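Local structure of alpha,alpha-trehalose-phosphate synthase (UDP-forming) (Burkholderia vietnamiensis, 5TVG) at residues 252-257 with 352-357; 267-272 with 356-361; 362-367 with 392-397. The protein belongs to glycosyltransferase family 20, whose members have the two-domain GT-B fold, and is seen here with uridine-5'-diphosphate and a magnesium ion bound. One frame throughout, in Å; residues are numbered along the deposited sequence. Where two conformers were deposited one is given.

Contact 1: residues 252-257 with 352-357. With UDP (uridine-5'-diphosphate), chain I.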
loop_
_atom_site.group_PDB
_atom_site.type_symbol
_atom_site.label_atom_id
_atom_site.label_comp_id
_atom_site.label_asym_id
_atom_site.label_seq_id
_atom_site.Cartn_x
_atom_site.Cartn_y
_atom_site.Cartn_z
ATOM N N ARG A 252 36.259 -7.650 -21.837
ATOM C CA ARG A 252 35.114 -8.534 -21.997
ATOM C C ARG A 252 33.917 -7.757 -22.537
ATOM O O ARG A 252 33.823 -6.538 -22.379
ATOM C CB ARG A 252 34.763 -9.201 -20.666
ATOM C CG ARG A 252 35.824 -10.181 -20.151
ATOM C CD ARG A 252 36.161 -11.249 -21.187
ATOM N NE ARG A 252 36.867 -12.386 -20.599
ATOM C CZ ARG A 252 38.190 -12.494 -20.530
ATOM N NH1 ARG A 252 38.740 -13.565 -19.973
ATOM N NH2 ARG A 252 38.961 -11.531 -21.015
ATOM N N LYS A 253 32.998 -8.484 -23.188
ATOM C CA LYS A 253 31.876 -7.859 -23.897
ATOM C C LYS A 253 31.009 -6.967 -23.020
ATOM O O LYS A 253 30.686 -5.849 -23.456
ATOM C CB LYS A 253 31.020 -8.938 -24.581
ATOM N N PRO A 254 30.583 -7.372 -21.817
ATOM C CA PRO A 254 29.778 -6.444 -21.000
ATOM C C PRO A 254 30.502 -5.146 -20.699
ATOM O O PRO A 254 29.871 -4.075 -20.626
ATOM C CB PRO A 254 29.528 -7.240 -19.708
ATOM C CG PRO A 254 29.737 -8.683 -20.085
ATOM C CD PRO A 254 30.812 -8.663 -21.126
ATOM N N VAL A 255 31.825 -5.210 -20.552
ATOM C CA VAL A 255 32.588 -4.016 -20.225
ATOM C C VAL A 255 32.629 -3.083 -21.420
ATOM O O VAL A 255 32.452 -1.861 -21.284
ATOM C CB VAL A 255 34.006 -4.405 -19.757
ATOM C CG1 VAL A 255 34.773 -3.158 -19.304
ATOM C CG2 VAL A 255 33.950 -5.485 -18.665
ATOM N N LYS A 256 32.844 -3.642 -22.614
ATOM C CA LYS A 256 32.825 -2.819 -23.820
ATOM C C LYS A 256 31.437 -2.231 -24.056
ATOM O O LYS A 256 31.310 -1.083 -24.476
ATOM C CB LYS A 256 33.278 -3.644 -25.034
ATOM N N MET A 257 30.384 -3.006 -23.788
ATOM C CA MET A 257 29.026 -2.502 -23.953
ATOM C C MET A 257 28.822 -1.256 -23.109
ATOM O O MET A 257 28.280 -0.249 -23.585
ATOM C CB MET A 257 27.995 -3.577 -23.574
ATOM C CG MET A 257 27.796 -4.695 -24.599
ATOM S SD MET A 257 26.766 -6.063 -23.970
ATOM C CE MET A 257 25.511 -5.156 -23.058
ATOM N N ARG A 352 32.069 -11.860 -10.708
ATOM C CA ARG A 352 32.757 -10.924 -9.814
ATOM C C ARG A 352 33.923 -10.220 -10.507
ATOM O O ARG A 352 34.163 -9.028 -10.281
ATOM C CB ARG A 352 33.231 -11.663 -8.563
ATOM C CG ARG A 352 33.537 -10.774 -7.401
ATOM C CD ARG A 352 33.579 -11.519 -6.068
ATOM N NE ARG A 352 34.431 -10.782 -5.134
ATOM C CZ ARG A 352 35.746 -10.942 -5.081
ATOM N NH1 ARG A 352 36.308 -11.820 -5.900
ATOM N NH2 ARG A 352 36.495 -10.244 -4.217
ATOM N N ASN A 353 34.643 -10.917 -11.381
ATOM C CA ASN A 353 35.726 -10.247 -12.097
ATOM C C ASN A 353 35.206 -9.168 -13.050
ATOM O O ASN A 353 35.895 -8.154 -13.260
ATOM C CB ASN A 353 36.554 -11.264 -12.858
ATOM C CG ASN A 353 37.344 -12.157 -11.929
ATOM O OD1 ASN A 353 37.673 -13.279 -12.283
ATOM N ND2 ASN A 353 37.594 -11.681 -10.708
ATOM N N LEU A 354 34.024 -9.367 -13.657
ATOM C CA LEU A 354 33.429 -8.284 -14.446
ATOM C C LEU A 354 33.164 -7.066 -13.569
ATOM O O LEU A 354 33.420 -5.925 -13.977
ATOM C CB LEU A 354 32.131 -8.750 -15.122
ATOM C CG LEU A 354 32.278 -9.646 -16.358
ATOM C CD1 LEU A 354 30.937 -10.182 -16.840
ATOM C CD2 LEU A 354 32.940 -8.849 -17.475
ATOM N N LEU A 355 32.673 -7.292 -12.350
ATOM C CA LEU A 355 32.412 -6.177 -11.451
ATOM C C LEU A 355 33.667 -5.325 -11.241
ATOM O O LEU A 355 33.586 -4.087 -11.183
ATOM C CB LEU A 355 31.867 -6.702 -10.117
ATOM C CG LEU A 355 30.502 -7.391 -10.124
ATOM C CD1 LEU A 355 30.079 -7.704 -8.724
ATOM C CD2 LEU A 355 29.448 -6.497 -10.791
ATOM N N MET A 356 34.832 -5.967 -11.123
ATOM C CA MET A 356 36.084 -5.221 -10.937
ATOM C C MET A 356 36.403 -4.340 -12.140
ATOM O O MET A 356 36.853 -3.203 -11.982
ATOM C CB MET A 356 37.231 -6.192 -10.638
ATOM C CG MET A 356 36.880 -7.193 -9.516
ATOM S SD MET A 356 36.316 -6.364 -8.006
ATOM C CE MET A 356 35.411 -7.652 -7.191
ATOM N N ALA A 357 36.193 -4.846 -13.356
ATOM C CA ALA A 357 36.407 -3.998 -14.521
ATOM C C ALA A 357 35.411 -2.823 -14.567
ATOM O O ALA A 357 35.762 -1.757 -15.084
ATOM C CB ALA A 357 36.344 -4.824 -15.808
HETATM N N1 UDP I . 29.086 -9.656 -5.363
HETATM C C2 UDP I . 29.266 -10.321 -6.563
HETATM N N3 UDP I . 28.261 -10.156 -7.480
HETATM C C4 UDP I . 27.109 -9.411 -7.327
HETATM C C5 UDP I . 26.984 -8.751 -6.048
HETATM C C6 UDP I . 27.956 -8.905 -5.124
HETATM O O2 UDP I . 30.257 -10.989 -6.809
HETATM O O4 UDP I . 26.276 -9.374 -8.257
HETATM C "C1'" UDP I . 30.145 -9.816 -4.339
HETATM C "C2'" UDP I . 31.041 -8.600 -4.091
HETATM O "O2'" UDP I . 32.148 -8.686 -4.968
HETATM C "C3'" UDP I . 31.502 -8.861 -2.661
HETATM C "C4'" UDP I . 30.270 -9.493 -2.028
HETATM O "O4'" UDP I . 29.539 -10.117 -3.104
HETATM O "O3'" UDP I . 32.664 -9.675 -2.539
HETATM C "C5'" UDP I . 29.367 -8.469 -1.401
HETATM O "O5'" UDP I . 29.774 -8.462 -0.034
HETATM P PA UDP I . 29.660 -7.171 0.843
HETATM O O1A UDP I . 30.532 -7.407 2.027
HETATM O O2A UDP I . 29.916 -5.916 0.024
HETATM O O3A UDP I . 28.131 -7.136 1.300
HETATM P PB UDP I . 27.182 -8.382 1.559
HETATM O O1B UDP I . 28.101 -9.429 2.196
HETATM O O2B UDP I . 26.296 -7.929 2.710
HETATM O O3B UDP I . 26.455 -8.797 0.328
#
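Leu354 packs against Arg252, Pro254 and Val255 in an apolar helix-helix contact in the UDP-binding domain of the GT-B fold. Helices 253-262 and 352-361 run roughly parallel here, their short segments crossing at -29° with axes 9.8 Å apart. Leu354 reaches across with both methyls: its CG lies anti to the carbonyl carbon (chi1 -76°), and the fork opens over the start of the other helix. Leu354 CD1 meets the ring of Pro254 at CG, 3.8 Å away, the two side chains crossing at about a right angle. Leu354 CD2 touches both Arg252 CB and Val255 CG2, 3.7 Å from the latter. One turn on, the same Val255 CG2 touches Ala357 CB, where the CA atoms of the segments come nearest. Arg252, at the N-cap position, gives only the root of its side chain, whose charged end leads off to a cation-pi contact with Tyr249. Pro254 also packs on Leu338 of the second subunit. Away from this seam, helix 352-361 serves the nucleotide: Leu355 CD1 lies 3.3 Å from UDP N3, and the NE of the extended Arg352, salt-bridged to Glu380, makes weak hydrogen bonds to UDP O2' (3.1 Å) and O3' (3.3 Å).

Contact 2: residues 267-272 with 356-361. With MG (magnesium ion), chain O.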
loop_
_atom_site.group_PDB
_atom_site.type_symbol
_atom_site.label_atom_id
_atom_site.label_comp_id
_atom_site.label_asym_id
_atom_site.label_seq_id
_atom_site.Cartn_x
_atom_site.Cartn_y
_atom_site.Cartn_z
ATOM N N LEU A 267 30.740 7.990 -14.956
ATOM C CA LEU A 267 30.060 6.790 -14.492
ATOM C C LEU A 267 30.123 6.732 -12.977
ATOM O O LEU A 267 31.211 6.738 -12.396
ATOM C CB LEU A 267 30.690 5.548 -15.117
ATOM C CG LEU A 267 30.248 4.195 -14.536
ATOM C CD1 LEU A 267 28.714 3.979 -14.773
ATOM C CD2 LEU A 267 31.081 3.065 -15.076
ATOM N N VAL A 268 28.962 6.692 -12.348
ATOM C CA VAL A 268 28.832 6.406 -10.930
ATOM C C VAL A 268 28.352 4.967 -10.832
ATOM O O VAL A 268 27.359 4.592 -11.470
ATOM C CB VAL A 268 27.853 7.372 -10.234
ATOM C CG1 VAL A 268 27.736 7.027 -8.748
ATOM C CG2 VAL A 268 28.275 8.856 -10.395
ATOM N N MET A 269 29.086 4.155 -10.087
ATOM C CA MET A 269 28.895 2.717 -10.032
ATOM C C MET A 269 28.500 2.265 -8.626
ATOM O O MET A 269 29.154 2.633 -7.642
ATOM C CB MET A 269 30.189 2.022 -10.476
ATOM C CG MET A 269 29.961 0.614 -10.709
ATOM S SD MET A 269 29.194 0.280 -12.283
ATOM C CE MET A 269 28.803 -1.400 -11.843
ATOM N N SER A 270 27.486 1.403 -8.541
ATOM C CA SER A 270 27.081 0.764 -7.294
ATOM C C SER A 270 26.826 -0.709 -7.563
ATOM O O SER A 270 26.272 -1.056 -8.606
ATOM C CB SER A 270 25.805 1.367 -6.711
ATOM O OG SER A 270 26.045 2.643 -6.187
ATOM N N VAL A 271 27.233 -1.567 -6.624
ATOM C CA VAL A 271 26.904 -2.998 -6.631
ATOM C C VAL A 271 26.449 -3.372 -5.223
ATOM O O VAL A 271 27.205 -3.176 -4.256
ATOM C CB VAL A 271 28.084 -3.896 -7.056
ATOM C CG1 VAL A 271 27.671 -5.380 -6.911
ATOM C CG2 VAL A 271 28.501 -3.626 -8.509
ATOM N N ASP A 272 25.218 -3.888 -5.104
ATOM C CA ASP A 272 24.638 -4.219 -3.804
ATOM C C ASP A 272 23.620 -5.341 -3.976
ATOM O O ASP A 272 22.824 -5.296 -4.912
ATOM C CB ASP A 272 23.885 -3.024 -3.164
ATOM C CG ASP A 272 24.729 -1.762 -3.040
ATOM O OD1 ASP A 272 25.092 -1.162 -4.070
ATOM O OD2 ASP A 272 24.998 -1.340 -1.891
ATOM N N MET A 356 34.832 -5.967 -11.123
ATOM C CA MET A 356 36.084 -5.221 -10.937
ATOM C C MET A 356 36.403 -4.340 -12.140
ATOM O O MET A 356 36.853 -3.203 -11.982
ATOM C CB MET A 356 37.231 -6.192 -10.638
ATOM C CG MET A 356 36.880 -7.193 -9.516
ATOM S SD MET A 356 36.316 -6.364 -8.006
ATOM C CE MET A 356 35.411 -7.652 -7.191
ATOM N N ALA A 357 36.193 -4.846 -13.356
ATOM C CA ALA A 357 36.407 -3.998 -14.521
ATOM C C ALA A 357 35.411 -2.823 -14.567
ATOM O O ALA A 357 35.762 -1.757 -15.084
ATOM C CB ALA A 357 36.344 -4.824 -15.808
ATOM N N PHE A 358 34.173 -3.004 -14.066
ATOM C CA PHE A 358 33.215 -1.889 -13.980
ATOM C C PHE A 358 33.692 -0.822 -12.992
ATOM O O PHE A 358 33.632 0.374 -13.288
ATOM C CB PHE A 358 31.818 -2.379 -13.556
ATOM C CG PHE A 358 31.189 -3.375 -14.490
ATOM C CD1 PHE A 358 31.528 -3.418 -15.831
ATOM C CD2 PHE A 358 30.253 -4.288 -14.005
ATOM C CE1 PHE A 358 30.947 -4.349 -16.686
ATOM C CE2 PHE A 358 29.672 -5.239 -14.844
ATOM C CZ PHE A 358 30.020 -5.268 -16.196
ATOM N N PHE A 359 34.134 -1.245 -11.796
ATOM C CA PHE A 359 34.654 -0.320 -10.788
ATOM C C PHE A 359 35.801 0.515 -11.349
ATOM O O PHE A 359 35.841 1.737 -11.165
ATOM C CB PHE A 359 35.139 -1.089 -9.553
ATOM C CG PHE A 359 34.038 -1.759 -8.771
ATOM C CD1 PHE A 359 32.731 -1.293 -8.842
ATOM C CD2 PHE A 359 34.314 -2.912 -8.012
ATOM C CE1 PHE A 359 31.717 -1.913 -8.134
ATOM C CE2 PHE A 359 33.315 -3.537 -7.298
ATOM C CZ PHE A 359 32.004 -3.041 -7.350
ATOM N N ARG A 360 36.756 -0.135 -12.027
ATOM C CA ARG A 360 37.897 0.592 -12.590
ATOM C C ARG A 360 37.458 1.648 -13.605
ATOM O O ARG A 360 37.999 2.759 -13.631
ATOM C CB ARG A 360 38.843 -0.397 -13.246
ATOM C CG ARG A 360 40.162 0.152 -13.729
ATOM C CD ARG A 360 41.046 -1.053 -14.119
ATOM N NE ARG A 360 42.413 -0.678 -14.448
ATOM C CZ ARG A 360 43.430 -0.730 -13.597
ATOM N NH1 ARG A 360 43.235 -1.147 -12.343
ATOM N NH2 ARG A 360 44.644 -0.365 -14.004
ATOM N N MET A 361 36.507 1.299 -14.474
ATOM C CA MET A 361 36.053 2.227 -15.505
ATOM C C MET A 361 35.396 3.450 -14.894
ATOM O O MET A 361 35.500 4.539 -15.454
ATOM C CB MET A 361 35.091 1.525 -16.481
ATOM C CG MET A 361 34.693 2.364 -17.723
ATOM S SD MET A 361 33.297 1.577 -18.615
ATOM C CE MET A 361 33.595 -0.105 -18.088
HETATM MG MG MG O . 38.034 4.262 -12.181
HETATM O O HOH W 1 38.921 6.597 -12.720
#
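Met269 and Val271 of strand 266-271 meet Phe359 of helix 352-361, while Met269 also reaches Phe358, in a buried helix-on-sheet contact of the Rossmann-like domain that holds UDP. The strand and helix segments run roughly antiparallel, at 148° with axes 8.4 Å apart, and alternate strand residues Leu267, Met269 and Val271 face the helix.

The apolar packing centres on Met269. With CG anti to the backbone N and the chain bent at chi2 (79°), its near and far parts meet different residues. Met269 CG comes to the edge of the Phe359 ring, near its plane and 3.8 Å from Phe359 CD1, whereas the terminal Met269 CE turns to Phe358 and lies 3.6 Å from Phe358 CB. The Phe359 CB points away from the strand, yet the ring swings back, so that Val271 CG2 sits 3.7 Å from Phe359 CE1, the two side chains crossing at about a right angle. Leu267 makes a looser contact, its CD2 4.4 Å from Met361 SD. The Phe358 ring, leading away from the strand, meets Tyr350 edge to face.

The polar groups work at the far side and the ends. Arg360 O binds the magnesium ion at 2.1 Å, joined by Ser362 O, Gln385 OE1 and a water at 2.6 Å. Phe359 O accepts hydrogen bonds from Gln385 NE2 and Ser362 OG, while Asp272 pairs with Arg283 and Gln305 at the strand end.

Between strand and helix, then, the union is one of shape, made by thioether, methyl and ring carbons. Polar ties gather instead where the helix ends at the metal, and Val271, which touches both Phe359 and UDP, brings the apolar core up to the nucleotide.

Contact 3: residues 362-367 with 392-397. With MG (magnesium ion), chain O.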
loop_
_atom_site.group_PDB
_atom_site.type_symbol
_atom_site.label_atom_id
_atom_site.label_comp_id
_atom_site.label_asym_id
_atom_site.label_seq_id
_atom_site.Cartn_x
_atom_site.Cartn_y
_atom_site.Cartn_z
ATOM N N SER A 362 34.741 3.294 -13.742
ATOM C CA SER A 362 33.947 4.357 -13.146
ATOM C C SER A 362 34.810 5.455 -12.541
ATOM O O SER A 362 35.999 5.274 -12.246
ATOM C CB SER A 362 33.043 3.819 -12.045
ATOM O OG SER A 362 33.840 3.314 -10.991
ATOM N N GLN A 363 34.170 6.622 -12.348
ATOM C CA GLN A 363 34.773 7.745 -11.645
ATOM C C GLN A 363 34.405 7.760 -10.169
ATOM O O GLN A 363 35.153 8.313 -9.361
ATOM C CB GLN A 363 34.324 9.086 -12.285
ATOM C CG GLN A 363 34.998 9.376 -13.630
ATOM C CD GLN A 363 34.681 8.323 -14.736
ATOM O OE1 GLN A 363 33.526 8.062 -15.072
ATOM N NE2 GLN A 363 35.719 7.706 -15.261
ATOM N N VAL A 364 33.283 7.157 -9.788
ATOM C CA VAL A 364 32.803 7.207 -8.410
ATOM C C VAL A 364 32.301 5.835 -7.997
ATOM O O VAL A 364 31.538 5.196 -8.731
ATOM C CB VAL A 364 31.657 8.233 -8.244
ATOM C CG1 VAL A 364 31.167 8.259 -6.807
ATOM C CG2 VAL A 364 32.083 9.626 -8.722
ATOM N N GLY A 365 32.685 5.407 -6.784
ATOM C CA GLY A 365 32.047 4.282 -6.132
ATOM C C GLY A 365 31.096 4.793 -5.063
ATOM O O GLY A 365 31.490 5.521 -4.158
ATOM N N TYR A 366 29.861 4.343 -5.146
ATOM C CA TYR A 366 28.761 4.942 -4.413
ATOM C C TYR A 366 28.248 3.836 -3.510
ATOM O O TYR A 366 27.490 2.961 -3.949
ATOM C CB TYR A 366 27.733 5.450 -5.407
ATOM C CG TYR A 366 26.689 6.406 -4.907
ATOM C CD1 TYR A 366 26.798 7.081 -3.672
ATOM C CD2 TYR A 366 25.540 6.615 -5.682
ATOM C CE1 TYR A 366 25.774 7.952 -3.257
ATOM C CE2 TYR A 366 24.560 7.468 -5.293
ATOM C CZ TYR A 366 24.649 8.138 -4.096
ATOM O OH TYR A 366 23.567 8.960 -3.774
ATOM N N VAL A 367 28.727 3.833 -2.271
ATOM C CA VAL A 367 28.541 2.714 -1.355
ATOM C C VAL A 367 28.025 3.311 -0.052
ATOM O O VAL A 367 28.811 3.680 0.830
ATOM C CB VAL A 367 29.830 1.927 -1.117
ATOM C CG1 VAL A 367 29.568 0.712 -0.194
ATOM C CG2 VAL A 367 30.423 1.494 -2.438
ATOM N N VAL A 392 36.797 7.857 -7.071
ATOM C CA VAL A 392 36.581 8.330 -5.711
ATOM C C VAL A 392 35.557 7.448 -5.033
ATOM O O VAL A 392 34.488 7.181 -5.592
ATOM C CB VAL A 392 36.104 9.806 -5.700
ATOM C CG1 VAL A 392 35.795 10.253 -4.286
ATOM C CG2 VAL A 392 37.145 10.666 -6.315
ATOM N N LEU A 393 35.835 7.076 -3.791
ATOM C CA LEU A 393 34.899 6.263 -3.020
ATOM C C LEU A 393 34.047 7.191 -2.162
ATOM O O LEU A 393 34.585 7.960 -1.346
ATOM C CB LEU A 393 35.639 5.237 -2.155
ATOM C CG LEU A 393 34.747 4.400 -1.237
ATOM C CD1 LEU A 393 33.696 3.640 -2.064
ATOM C CD2 LEU A 393 35.619 3.416 -0.427
ATOM N N VAL A 394 32.728 7.144 -2.377
ATOM C CA VAL A 394 31.752 7.815 -1.531
ATOM C C VAL A 394 31.119 6.764 -0.646
ATOM O O VAL A 394 30.424 5.870 -1.143
ATOM C CB VAL A 394 30.686 8.543 -2.368
ATOM C CG1 VAL A 394 29.638 9.141 -1.458
ATOM C CG2 VAL A 394 31.344 9.568 -3.241
ATOM N N LEU A 395 31.309 6.894 0.662
ATOM C CA LEU A 395 31.088 5.780 1.574
ATOM C C LEU A 395 30.291 6.218 2.789
ATOM O O LEU A 395 30.649 7.196 3.449
ATOM C CB LEU A 395 32.436 5.172 2.041
ATOM C CG LEU A 395 32.424 4.008 3.064
ATOM C CD1 LEU A 395 31.764 2.742 2.480
ATOM C CD2 LEU A 395 33.902 3.674 3.569
ATOM N N SER A 396 29.297 5.417 3.142
ATOM C CA SER A 396 28.519 5.635 4.348
ATOM C C SER A 396 29.339 5.414 5.618
ATOM O O SER A 396 30.097 4.433 5.738
ATOM C CB SER A 396 27.308 4.701 4.337
ATOM O OG SER A 396 26.701 4.657 5.601
ATOM N N GLU A 397 29.172 6.331 6.582
ATOM C CA GLU A 397 29.824 6.196 7.884
ATOM C C GLU A 397 29.254 5.045 8.708
ATOM O O GLU A 397 29.754 4.784 9.806
ATOM C CB GLU A 397 29.681 7.482 8.702
ATOM C CG GLU A 397 28.251 7.924 8.835
ATOM C CD GLU A 397 28.068 9.077 9.828
ATOM O OE1 GLU A 397 28.023 8.820 11.066
ATOM O OE2 GLU A 397 27.984 10.243 9.361
HETATM MG MG MG O . 38.034 4.262 -12.181
HETATM O O HOH W 1 38.921 6.597 -12.720
#
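Val364 and Val394 touch on one face of two neighbouring parallel strands, CG1 to CG2 at 3.8 Å, within the six-stranded parallel sheet of a Rossmann-like domain. Strands 364-367 and 392-396 are the two beta arms of a beta-alpha-beta unit, connected through helix 376-384. On the same face, Val394 CG1 lies 4.1 Å from Tyr366 CD1, the two side chains side by side and pointing the same way; helix 416-428 covers this side. The opposite face belongs to Val367, Leu393 and Leu395, packed beneath helix 376-384. Here Val367 divides its branches, CG2 reaching Leu393 CD1 at 3.9 Å and CG1 lying beside Leu395 CD1. Gly365, paired with Leu393, has no side chain on this face, and Leu393 CD1 leans in to 3.6 Å from Gly365 O.

Between the faces runs a regular parallel ladder of five backbone hydrogen bonds, in which Gly365 and Val367 each use both N and O. The shortest joins Val394 N to Gly365 O at 2.7 Å. Two CA-H...O contacts accompany the ladder, Val364 CA to Val392 O and Leu395 CA to Val367 O.

Farther out the contacts turn polar. Gln363 OE1 accepts from Leu267 N of the adjoining strand, Tyr366 OH pairs with Arg283 O, and Ser396 OG bonds to Pro369 O. Glu397 forms a salt bridge with Arg174 of the third subunit. At the start of the pair, Ser362 leaves the preceding helix and its carbonyl O binds the magnesium ion at 2.3 Å.

All three contacts lie in the domain built on the six-stranded parallel sheet. Helix 352-361 is shared by contacts 1 and 2, whose centres are 9 Å apart: helix 253-262 packs on it in the first, strand 266-271 in the second, and Val255 touches both Phe358 and Met361. Contacts 2 and 3, with centres 10 Å apart, meet in the sheet, where strands 266-271 and 364-367 are neighbours, and both reach the magnesium ion. Contacts 1 and 3 stand 19 Å apart between centres without touching. Contacts 1 and 2 end on the same helix before contact 3 opens. Helix 352-361 thus joins helix 253-262 to the sheet, with UDP near its start and the magnesium ion at its end.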